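Long-range contact in mandelate racemase/muconate lactonizing enzyme, C-terminal domain protein (PDB 4DWD), which binds magnesium and, judging from its family, probably acts as a hydro-lyase of the enolase superfamily: residues P127-I132 / P322-D327. Numbering follows the deposited sequence.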
loop_
_atom_site.group_PDB
_atom_site.type_symbol
_atom_site.label_atom_id
_atom_site.label_comp_id
_atom_site.label_asym_id
_atom_site.label_seq_id
_atom_site.Cartn_x
_atom_site.Cartn_y
_atom_site.Cartn_z
ATOM N N PRO B 127 -20.136 12.504 32.879
ATOM C CA PRO B 127 -21.395 12.630 32.135
ATOM C C PRO B 127 -21.877 11.287 31.596
ATOM O O PRO B 127 -21.059 10.417 31.281
ATOM C CB PRO B 127 -21.037 13.572 30.982
ATOM C CG PRO B 127 -19.558 13.463 30.843
ATOM C CD PRO B 127 -19.032 13.227 32.228
ATOM N N CYS B 128 -23.193 11.124 31.501
ATOM C CA CYS B 128 -23.768 9.904 30.933
ATOM C C CYS B 128 -24.404 10.151 29.558
ATOM O O CYS B 128 -24.709 11.294 29.202
ATOM C CB CYS B 128 -24.800 9.289 31.888
ATOM S SG CYS B 128 -26.424 10.094 31.906
ATOM N N TYR B 129 -24.573 9.085 28.776
ATOM C CA TYR B 129 -25.469 9.139 27.618
ATOM C C TYR B 129 -26.544 8.076 27.750
ATOM O O TYR B 129 -26.266 6.957 28.190
ATOM C CB TYR B 129 -24.706 9.061 26.279
ATOM C CG TYR B 129 -24.170 7.716 25.797
ATOM C CD1 TYR B 129 -25.001 6.805 25.148
ATOM C CD2 TYR B 129 -22.809 7.389 25.925
ATOM C CE1 TYR B 129 -24.508 5.601 24.660
ATOM C CE2 TYR B 129 -22.308 6.181 25.441
ATOM C CZ TYR B 129 -23.166 5.295 24.811
ATOM O OH TYR B 129 -22.702 4.103 24.319
ATOM N N SER B 130 -27.780 8.436 27.408
ATOM C CA SER B 130 -28.888 7.493 27.444
ATOM C C SER B 130 -28.793 6.597 26.223
ATOM O O SER B 130 -28.893 7.074 25.081
ATOM C CB SER B 130 -30.234 8.225 27.439
ATOM O OG SER B 130 -30.383 9.041 28.584
ATOM N N SER B 131 -28.588 5.307 26.474
ATOM C CA SER B 131 -28.429 4.317 25.424
ATOM C C SER B 131 -29.733 3.527 25.351
ATOM O O SER B 131 -30.052 2.769 26.268
ATOM C CB SER B 131 -27.246 3.421 25.759
ATOM O OG SER B 131 -26.949 2.552 24.690
ATOM N N ILE B 132 -30.479 3.736 24.266
ATOM C CA ILE B 132 -31.867 3.290 24.132
ATOM C C ILE B 132 -31.986 2.246 23.030
ATOM O O ILE B 132 -31.830 2.558 21.840
ATOM C CB ILE B 132 -32.770 4.496 23.826
ATOM C CG1 ILE B 132 -32.519 5.581 24.889
ATOM C CG2 ILE B 132 -34.228 4.064 23.697
ATOM C CD1 ILE B 132 -33.161 6.914 24.616
ATOM N N PRO B 322 -19.685 10.537 26.456
ATOM C CA PRO B 322 -20.082 10.203 27.815
ATOM C C PRO B 322 -20.069 8.702 28.118
ATOM O O PRO B 322 -19.840 7.881 27.240
ATOM C CB PRO B 322 -21.517 10.728 27.903
ATOM C CG PRO B 322 -21.674 11.653 26.748
ATOM C CD PRO B 322 -20.815 11.069 25.676
ATOM N N VAL B 323 -20.331 8.380 29.378
ATOM C CA VAL B 323 -20.442 6.998 29.860
ATOM C C VAL B 323 -21.791 6.389 29.466
ATOM O O VAL B 323 -22.844 6.984 29.679
ATOM C CB VAL B 323 -20.320 6.972 31.397
ATOM C CG1 VAL B 323 -20.489 5.551 31.927
ATOM C CG2 VAL B 323 -18.979 7.545 31.839
ATOM N N GLU B 324 -21.763 5.181 28.911
ATOM C CA GLU B 324 -22.997 4.500 28.518
ATOM C C GLU B 324 -23.908 4.146 29.695
ATOM O O GLU B 324 -23.462 3.565 30.691
ATOM C CB GLU B 324 -22.685 3.240 27.712
ATOM C CG GLU B 324 -23.958 2.586 27.178
ATOM C CD GLU B 324 -23.734 1.547 26.096
ATOM O OE1 GLU B 324 -22.601 1.066 25.912
ATOM O OE2 GLU B 324 -24.732 1.182 25.448
ATOM N N LEU B 325 -25.184 4.511 29.553
ATOM C CA LEU B 325 -26.258 4.114 30.461
ATOM C C LEU B 325 -27.369 3.436 29.656
ATOM O O LEU B 325 -28.210 4.095 29.017
ATOM C CB LEU B 325 -26.786 5.304 31.270
ATOM C CG LEU B 325 -27.953 4.980 32.224
ATOM C CD1 LEU B 325 -27.509 4.009 33.319
ATOM C CD2 LEU B 325 -28.506 6.264 32.819
ATOM N N ALA B 326 -27.357 2.106 29.684
ATOM C CA ALA B 326 -28.248 1.318 28.828
ATOM C C ALA B 326 -29.600 0.993 29.479
ATOM O O ALA B 326 -29.863 1.371 30.622
ATOM C CB ALA B 326 -27.541 0.055 28.345
ATOM N N ASP B 327 -30.441 0.277 28.734
ATOM C CA ASP B 327 -31.828 0.017 29.116
ATOM C C ASP B 327 -31.975 -0.732 30.427
ATOM O O ASP B 327 -31.139 -1.550 30.792
ATOM C CB ASP B 327 -32.538 -0.779 28.019
ATOM C CG ASP B 327 -32.222 -0.259 26.625
ATOM O OD1 ASP B 327 -31.092 -0.504 26.155
ATOM O OD2 ASP B 327 -33.102 0.378 26.011
#
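Glu324 CA packs over one face of the Tyr129 ring, 3.9 Å from its centroid, in a CH-pi contact. Pro322 fills in beside it, with its CB 3.9 Å from Tyr129 CB, and Pro322 O meets the ring edge in plane. The tyrosine CG stands between its backbone N and carbonyl carbon (chi1 77°), which swings the ring across to the neighbouring strand. Four backbone bonds join the strands in parallel: Val323 N to Pro127 O, Tyr129 N to Val323 O, Leu325 N to Tyr129 O and Ser131 N to Leu325 O.

At the polar edge, Ser131 OG donates to Glu324 OE2 over 2.7 Å, on the anti side of the carboxylate. Glu324 CG lies anti to the backbone N (chi1 -175°) and the chain runs on extended, which carries OE2 to Ser131, while Gln299 N binds OE1. The carboxylate is turned 20° from the tyrosine ring plane. Tyr129 OH bonds Lys160. With an alanine in place of Tyr129, Lys160 would probably lose this hydroxyl partner, and Glu324 CA and Pro322 would lose the ring they pack on.

This pairing closes the TIM barrel of the enolase superfamily, joining its first strand to the last. Tyr129 and Glu324 face inward near metal-site residues Glu223 and Asp197. Strand 158-162 flanks 127-132 on its other side, and Leu325 reaches helix 140-154 and Phe347 of strand 346-348.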